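Local atomic coordinates of 2,5-dihydroxypyridine 5,6-dioxygenase (PDB entry 7CNT), a protein that catalyses the iron(II)-dependent, dioxygen-consuming ring opening of 2,5-dihydroxypyridine to N-formylmaleamate in aerobic nicotinate degradation. Residues Ala94-Asp99 / Gly116-Leu121; Leu300-Pro305 / Pro316-Ile321. One frame throughout, in Å; residues are numbered along the deposited sequence.

Contact 1 (Ala94-Asp99 / Gly116-Leu121); sequences ADLVVD and GTRILL
Ala94 meets Thr117 just ahead of the paired strands: its carbonyl O lies 3.0 Å from Thr117 OG1, a hydroxyl also hydrogen-bonded to that of Thr115. At Asp95 the pairing proper begins, with Arg118 N donating to Asp95 O in an almost straight bond (173° at the hydrogen), though the donor is tilted from the carbonyl plane. The carboxylate of Asp95 turns elsewhere, to Ser26 N. Leu96 then sits against the side chain of Arg118. Its CB lies over the centre of one guanidinium face, 4.0 Å above the plane, while CD2 comes within 3.8 Å of Arg118 CG. With chi1 at 64°, CG of Arg118 is tucked between its own backbone N and carbonyl carbon, and from there the extended chain carries the guanidinium to Ser19 O and the side chain of Gln25, both bound by NH2. Replacing Arg118 by an alanine is likely to cost Ser19 O and the Gln25 side chain this donor and to remove the flat group lying against Leu96 CB. On the other face of the sheet, Val97 CB touches Ile119 CG1 at 4.2 Å, and its backbone reaches both Arg118 O and Leu120 N, the latter bond 2.9 Å from Leu120 N to Val97 O. Val98 offers its CA-H to Leu120 O, which Asp99 N also grips at 2.7 Å. Finally, Asp99 and Leu121 run side by side, Leu121 CD1 lying 3.9 Å from Asp99 CG, while the carboxylate accepts from Met101 N and Leu103 N. This parallel pair closes a beta-alpha-beta crossover through helix 107-114. Helix 5-18 packs on the face bearing Leu96, Val98 and Leu120; strand 26-31 flanks 96-99, and strand 187-189 lies beyond 118-121.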
ATOM      1  N   ALA A  94       2.061  20.442 -22.823  1.00 55.57           N
ATOM      2  CA  ALA A  94       3.289  20.593 -22.059  1.00 51.61           C
ATOM      3  C   ALA A  94       4.509  20.797 -22.954  1.00 52.00           C
ATOM      4  O   ALA A  94       4.536  20.362 -24.106  1.00 62.56           O
ATOM      5  CB  ALA A  94       3.484  19.350 -21.201  1.00 63.17           C
ATOM      6  N   ASP A  95       5.524  21.426 -22.379  1.00 45.97           N
ATOM      7  CA  ASP A  95       6.782  21.709 -23.029  1.00 64.28           C
ATOM      8  C   ASP A  95       7.684  20.477 -23.071  1.00 61.56           C
ATOM      9  O   ASP A  95       8.394  20.290 -24.038  1.00 65.49           O
ATOM     10  CB  ASP A  95       7.515  22.843 -22.269  1.00 61.60           C
ATOM     11  CG  ASP A  95       6.671  24.108 -22.151  1.00 74.53           C
ATOM     12  OD1 ASP A  95       6.311  24.656 -23.231  1.00 79.94           O
ATOM     13  OD2 ASP A  95       6.360  24.533 -20.995  1.00 67.93           O
ATOM     14  N   LEU A  96       7.684  19.709 -21.978  1.00 56.52           N
ATOM     15  CA  LEU A  96       8.467  18.487 -21.816  1.00 62.34           C
ATOM     16  C   LEU A  96       7.615  17.387 -21.143  1.00 64.71           C
ATOM     17  O   LEU A  96       6.966  17.626 -20.118  1.00 57.74           O
ATOM     18  CB  LEU A  96       9.729  18.765 -21.007  1.00 57.55           C
ATOM     19  CG  LEU A  96      10.757  17.653 -20.692  1.00 64.26           C
ATOM     20  CD1 LEU A  96      10.489  16.955 -19.376  1.00 60.91           C
ATOM     21  CD2 LEU A  96      10.889  16.631 -21.786  1.00 71.46           C
ATOM     22  N   VAL A  97       7.601  16.207 -21.757  1.00 60.78           N
ATOM     23  CA  VAL A  97       6.909  15.028 -21.232  1.00 58.04           C
ATOM     24  C   VAL A  97       7.926  14.016 -20.745  1.00 50.27           C
ATOM     25  O   VAL A  97       8.871  13.734 -21.463  1.00 51.10           O
ATOM     26  CB  VAL A  97       6.084  14.321 -22.307  1.00 55.50           C
ATOM     27  CG1 VAL A  97       5.599  12.977 -21.792  1.00 62.46           C
ATOM     28  CG2 VAL A  97       4.917  15.165 -22.711  1.00 57.37           C
ATOM     29  N   VAL A  98       7.769  13.525 -19.511  1.00 48.89           N
ATOM     30  CA  VAL A  98       8.590  12.440 -19.026  1.00 43.93           C
ATOM     31  C   VAL A  98       7.788  11.161 -19.230  1.00 45.67           C
ATOM     32  O   VAL A  98       6.756  11.012 -18.663  1.00 44.79           O
ATOM     33  CB  VAL A  98       8.935  12.606 -17.578  1.00 47.60           C
ATOM     34  CG1 VAL A  98       9.836  11.447 -17.136  1.00 40.70           C
ATOM     35  CG2 VAL A  98       9.624  13.948 -17.387  1.00 49.62           C
ATOM     36  N   ASP A  99       8.267  10.253 -20.065  1.00 44.24           N
ATOM     37  CA  ASP A  99       7.513   9.071 -20.413  1.00 49.29           C
ATOM     38  C   ASP A  99       7.963   7.870 -19.563  1.00 55.13           C
ATOM     39  O   ASP A  99       9.062   7.335 -19.747  1.00 53.13           O
ATOM     40  CB  ASP A  99       7.708   8.785 -21.879  1.00 52.04           C
ATOM     41  CG  ASP A  99       6.851   7.658 -22.373  1.00 66.35           C
ATOM     42  OD1 ASP A  99       6.346   6.867 -21.543  1.00 65.63           O
ATOM     43  OD2 ASP A  99       6.704   7.571 -23.619  1.00 76.48           O
ATOM     44  N   GLY A 116       6.268  20.932 -30.964  1.00 52.81           N
ATOM     45  CA  GLY A 116       7.414  21.554 -30.341  1.00 57.68           C
ATOM     46  C   GLY A 116       7.632  20.935 -28.996  1.00 56.56           C
ATOM     47  O   GLY A 116       8.638  21.204 -28.348  1.00 57.09           O
ATOM     48  N   THR A 117       6.688  20.096 -28.582  1.00 51.90           N
ATOM     49  CA  THR A 117       6.849  19.331 -27.372  1.00 60.77           C
ATOM     50  C   THR A 117       8.068  18.402 -27.499  1.00 55.86           C
ATOM     51  O   THR A 117       8.291  17.779 -28.532  1.00 57.62           O
ATOM     52  CB  THR A 117       5.559  18.552 -27.066  1.00 62.96           C
ATOM     53  OG1 THR A 117       4.468  19.464 -27.019  1.00 64.00           O
ATOM     54  CG2 THR A 117       5.663  17.885 -25.748  1.00 64.20           C
ATOM     55  N   ARG A 118       8.891  18.368 -26.468  1.00 43.20           N
ATOM     56  CA  ARG A 118       9.939  17.384 -26.382  1.00 50.19           C
ATOM     57  C   ARG A 118       9.660  16.241 -25.317  1.00 62.86           C
ATOM     58  O   ARG A 118       8.809  16.388 -24.414  1.00 53.79           O
ATOM     59  CB  ARG A 118      11.271  18.087 -26.118  1.00 57.50           C
ATOM     60  CG  ARG A 118      11.409  18.829 -24.799  1.00 65.36           C
ATOM     61  CD  ARG A 118      12.667  19.687 -24.790  1.00 62.91           C
ATOM     62  NE  ARG A 118      12.941  20.307 -23.485  1.00 60.85           N
ATOM     63  CZ  ARG A 118      12.232  21.310 -22.957  1.00 57.81           C
ATOM     64  NH1 ARG A 118      11.176  21.801 -23.597  1.00 53.71           N
ATOM     65  NH2 ARG A 118      12.557  21.798 -21.757  1.00 53.24           N
ATOM     66  N   ILE A 119      10.372  15.106 -25.451  1.00 56.64           N
ATOM     67  CA  ILE A 119      10.025  13.858 -24.732  1.00 52.47           C
ATOM     68  C   ILE A 119      11.282  13.155 -24.220  1.00 51.58           C
ATOM     69  O   ILE A 119      12.255  12.986 -24.955  1.00 52.01           O
ATOM     70  CB  ILE A 119       9.174  12.890 -25.580  1.00 50.27           C
ATOM     71  CG1 ILE A 119       7.854  13.525 -25.977  1.00 52.46           C
ATOM     72  CG2 ILE A 119       8.803  11.650 -24.780  1.00 54.54           C
ATOM     73  CD1 ILE A 119       6.989  12.690 -26.903  1.00 55.72           C
ATOM     74  N   LEU A 120      11.260  12.819 -22.929  1.00 53.63           N
ATOM     75  CA  LEU A 120      12.292  12.018 -22.286  1.00 53.69           C
ATOM     76  C   LEU A 120      11.742  10.676 -21.726  1.00 60.91           C
ATOM     77  O   LEU A 120      10.872  10.655 -20.822  1.00 55.87           O
ATOM     78  CB  LEU A 120      12.953  12.806 -21.163  1.00 56.39           C
ATOM     79  CG  LEU A 120      14.132  12.085 -20.522  1.00 64.79           C
ATOM     80  CD1 LEU A 120      15.316  12.007 -21.468  1.00 63.39           C
ATOM     81  CD2 LEU A 120      14.539  12.771 -19.234  1.00 72.55           C
ATOM     82  N   LEU A 121      12.269   9.567 -22.260  1.00 51.12           N
ATOM     83  CA  LEU A 121      11.845   8.257 -21.842  1.00 49.80           C
ATOM     84  C   LEU A 121      12.696   7.911 -20.648  1.00 48.07           C
ATOM     85  O   LEU A 121      13.885   8.171 -20.621  1.00 56.83           O
ATOM     86  CB  LEU A 121      11.969   7.230 -22.971  1.00 53.69           C
ATOM     87  CG  LEU A 121      11.567   5.767 -22.654  1.00 59.79           C
ATOM     88  CD1 LEU A 121      10.109   5.535 -22.268  1.00 49.29           C
ATOM     89  CD2 LEU A 121      11.890   4.874 -23.833  1.00 62.01           C
TER

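Contact 2 (Leu300-Pro305 / Pro316-Ile321); sequences LFSTGP and PCHLDI. With FE2 (Fe (II) ion), chain G.
Ser302 and Asp320, on neighbouring antiparallel strands, and His318, just ahead of Asp320 in the chain, turn their polar ends to one iron(II) ion. His318 brings NE2 to 2.0 Å from the iron, Ser302 OG stands 2.3 Å from it, and Asp320 OD1 binds at 2.5 Å; NE2 of His265 completes the protein ligands. His265, His318 and Asp320 are consistent with the two-histidine, one-carboxylate triad of non-haem iron(II) dioxygenases, with Ser302 OG as a fourth protein ligand. Ser302 and Asp320 form a non-hydrogen-bonded pair on the same face of the sheet, which puts both oxygens beside the metal. A chi1 of 179° swings OG of Ser302 away from its backbone N, where the hydroxyl meets the iron and donates to Leu319 O at 2.9 Å. Held by both, it is probably restrained from turning. The other carboxylate oxygen of Asp320, OD2, is held in a salt bridge by Arg293, a second-shell partner that probably steadies the ligand. Beside the imidazole of His318, Pro305 CD lies at the ring edge, the two side chains crossing at about a right angle.

On the other face, Ile321 lies alongside Phe301 and sets CB over one face of the ring, 4.0 Å from the centroid, in a CH-pi contact; its CG2 approaches CE1 of Phe301 to 3.5 Å. Next along, Thr303 OG1 touches Leu319 CB. At Gly304, a CB would run into Cys317 O, whose approach to Gly304 CA is a CA-H...O contact. Strand 299-303 is flanked by strand 263-269, the source of His265, and by 319-323. Helix 243-254 covers Cys317 and Leu319, while Phe301 and Ile321 reach Leu208 and Leu210 of strand 207-210, respectively.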
ATOM      1  N   LEU A 300      24.488  -1.866 -34.256  1.00 43.78           N
ATOM      2  CA  LEU A 300      23.153  -2.193 -33.796  1.00 43.28           C
ATOM      3  C   LEU A 300      22.281  -2.110 -34.968  1.00 52.15           C
ATOM      4  O   LEU A 300      22.266  -1.077 -35.659  1.00 48.35           O
ATOM      5  CB  LEU A 300      22.614  -1.124 -32.807  1.00 55.20           C
ATOM      6  CG  LEU A 300      21.137  -1.319 -32.395  1.00 51.90           C
ATOM      7  CD1 LEU A 300      20.960  -2.642 -31.608  1.00 54.69           C
ATOM      8  CD2 LEU A 300      20.562  -0.198 -31.575  1.00 50.82           C
ATOM      9  N   PHE A 301      21.491  -3.135 -35.198  1.00 48.36           N
ATOM     10  CA  PHE A 301      20.549  -2.979 -36.259  1.00 49.74           C
ATOM     11  C   PHE A 301      19.249  -3.527 -35.794  1.00 50.85           C
ATOM     12  O   PHE A 301      19.199  -4.199 -34.792  1.00 56.05           O
ATOM     13  CB  PHE A 301      21.051  -3.636 -37.551  1.00 54.77           C
ATOM     14  CG  PHE A 301      21.019  -5.112 -37.528  1.00 51.10           C
ATOM     15  CD1 PHE A 301      22.065  -5.831 -36.957  1.00 63.55           C
ATOM     16  CD2 PHE A 301      19.946  -5.800 -38.051  1.00 52.18           C
ATOM     17  CE1 PHE A 301      22.032  -7.217 -36.912  1.00 57.30           C
ATOM     18  CE2 PHE A 301      19.922  -7.195 -38.026  1.00 60.41           C
ATOM     19  CZ  PHE A 301      20.965  -7.901 -37.466  1.00 54.76           C
ATOM     20  N   SER A 302      18.199  -3.233 -36.536  1.00 49.07           N
ATOM     21  CA  SER A 302      16.867  -3.505 -36.079  1.00 50.02           C
ATOM     22  C   SER A 302      16.090  -4.008 -37.237  1.00 44.82           C
ATOM     23  O   SER A 302      16.514  -3.867 -38.371  1.00 60.78           O
ATOM     24  CB  SER A 302      16.236  -2.219 -35.532  1.00 59.13           C
ATOM     25  OG  SER A 302      14.918  -2.450 -35.085  1.00 76.61           O
ATOM     26  N   THR A 303      14.926  -4.569 -36.951  1.00 53.93           N
ATOM     27  CA  THR A 303      14.030  -5.137 -37.964  1.00 54.95           C
ATOM     28  C   THR A 303      12.607  -4.725 -37.695  1.00 49.98           C
ATOM     29  O   THR A 303      12.296  -4.316 -36.590  1.00 54.79           O
ATOM     30  CB  THR A 303      14.052  -6.681 -37.898  1.00 63.54           C
ATOM     31  OG1 THR A 303      13.669  -7.109 -36.586  1.00 63.33           O
ATOM     32  CG2 THR A 303      15.458  -7.241 -38.197  1.00 66.76           C
ATOM     33  N   GLY A 304      11.740  -4.881 -38.680  1.00 57.84           N
ATOM     34  CA  GLY A 304      10.317  -4.600 -38.501  1.00 66.33           C
ATOM     35  C   GLY A 304       9.890  -3.208 -38.957  1.00 69.88           C
ATOM     36  O   GLY A 304      10.176  -2.819 -40.079  1.00 88.15           O
ATOM     37  N   PRO A 305       9.209  -2.443 -38.081  1.00 94.79           N
ATOM     38  CA  PRO A 305       8.574  -1.187 -38.485  1.00103.96           C
ATOM     39  C   PRO A 305       9.517  -0.008 -38.727  1.00 95.83           C
ATOM     40  O   PRO A 305      10.393   0.314 -37.899  1.00 78.78           O
ATOM     41  CB  PRO A 305       7.648  -0.864 -37.304  1.00109.25           C
ATOM     42  CG  PRO A 305       8.337  -1.453 -36.127  1.00105.37           C
ATOM     43  CD  PRO A 305       9.008  -2.708 -36.641  1.00108.13           C
ATOM     44  N   PRO A 316       4.143  -4.942 -35.998  1.00 89.82           N
ATOM     45  CA  PRO A 316       4.530  -4.935 -34.578  1.00 83.67           C
ATOM     46  C   PRO A 316       5.826  -5.703 -34.190  1.00 97.86           C
ATOM     47  O   PRO A 316       6.477  -5.346 -33.202  1.00 89.44           O
ATOM     48  CB  PRO A 316       3.331  -5.591 -33.902  1.00 87.68           C
ATOM     49  CG  PRO A 316       2.731  -6.470 -34.951  1.00 93.05           C
ATOM     50  CD  PRO A 316       2.897  -5.701 -36.225  1.00 92.16           C
ATOM     51  N   CYS A 317       6.183  -6.754 -34.932  1.00 99.14           N
ATOM     52  CA  CYS A 317       7.394  -7.532 -34.627  1.00 86.54           C
ATOM     53  C   CYS A 317       8.654  -6.673 -34.823  1.00 77.19           C
ATOM     54  O   CYS A 317       9.027  -6.311 -35.948  1.00 77.01           O
ATOM     55  CB  CYS A 317       7.479  -8.806 -35.486  1.00 94.25           C
ATOM     56  SG  CYS A 317       8.760 -10.027 -35.040  1.00 71.10           S
ATOM     57  N   HIS A 318       9.307  -6.378 -33.702  1.00 67.76           N
ATOM     58  CA  HIS A 318      10.460  -5.522 -33.656  1.00 66.62           C
ATOM     59  C   HIS A 318      11.593  -6.230 -32.913  1.00 62.83           C
ATOM     60  O   HIS A 318      11.414  -6.670 -31.793  1.00 75.06           O
ATOM     61  CB  HIS A 318      10.041  -4.251 -32.923  1.00 89.61           C
ATOM     62  CG  HIS A 318      11.150  -3.285 -32.673  1.00 95.02           C
ATOM     63  ND1 HIS A 318      11.780  -3.179 -31.451  1.00115.08           N
ATOM     64  CD2 HIS A 318      11.725  -2.364 -33.476  1.00112.57           C
ATOM     65  CE1 HIS A 318      12.705  -2.242 -31.518  1.00110.82           C
ATOM     66  NE2 HIS A 318      12.689  -1.730 -32.736  1.00120.37           N
ATOM     67  N   LEU A 319      12.749  -6.330 -33.560  1.00 58.79           N
ATOM     68  CA  LEU A 319      13.976  -6.863 -32.962  1.00 51.20           C
ATOM     69  C   LEU A 319      15.072  -5.834 -32.963  1.00 55.69           C
ATOM     70  O   LEU A 319      15.193  -5.044 -33.911  1.00 59.97           O
ATOM     71  CB  LEU A 319      14.502  -8.050 -33.785  1.00 56.95           C
ATOM     72  CG  LEU A 319      13.524  -9.162 -34.164  1.00 51.13           C
ATOM     73  CD1 LEU A 319      14.302 -10.198 -34.878  1.00 51.04           C
ATOM     74  CD2 LEU A 319      12.910  -9.762 -32.918  1.00 55.96           C
ATOM     75  N   ASP A 320      15.928  -5.887 -31.954  1.00 51.76           N
ATOM     76  CA  ASP A 320      17.100  -5.024 -31.901  1.00 53.62           C
ATOM     77  C   ASP A 320      18.286  -5.930 -31.691  1.00 54.36           C
ATOM     78  O   ASP A 320      18.256  -6.765 -30.806  1.00 61.86           O
ATOM     79  CB  ASP A 320      16.988  -4.046 -30.734  1.00 58.71           C
ATOM     80  CG  ASP A 320      16.364  -2.700 -31.116  1.00 60.95           C
ATOM     81  OD1 ASP A 320      16.276  -2.359 -32.302  1.00 76.86           O
ATOM     82  OD2 ASP A 320      15.994  -1.947 -30.207  1.00 73.06           O
ATOM     83  N   ILE A 321      19.326  -5.788 -32.510  1.00 50.81           N
ATOM     84  CA  ILE A 321      20.437  -6.737 -32.521  1.00 46.06           C
ATOM     85  C   ILE A 321      21.833  -6.067 -32.512  1.00 51.37           C
ATOM     86  O   ILE A 321      22.292  -5.569 -33.528  1.00 49.47           O
ATOM     87  CB  ILE A 321      20.314  -7.673 -33.716  1.00 47.03           C
ATOM     88  CG1 ILE A 321      19.055  -8.520 -33.610  1.00 61.74           C
ATOM     89  CG2 ILE A 321      21.517  -8.607 -33.779  1.00 49.80           C
ATOM     90  CD1 ILE A 321      18.732  -9.315 -34.861  1.00 67.42           C
TER
HETATM   91 FE   FE2 G 501      14.442  -0.976 -33.338  1.00110.96          FE

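In the fold
Contact 1 precedes contact 2 along the chain, and the two belong to different sheets: a parallel one built on a beta-alpha-beta unit, and an antiparallel one that carries the iron site. Their centres are 24 Å apart, on opposite sides of the chain's centre, and their nearest atoms stay about 10 Å apart without touching. Contact 2 supplies three of the four protein ligands of the iron directly. From contact 1, Leu121, at the end of strand 118-121, comes near: its side chain is about 10 Å from that of Asp320 and about 11 Å from the metal. The parallel sheet thus approaches the iron site through Leu121 but gives the metal no ligand.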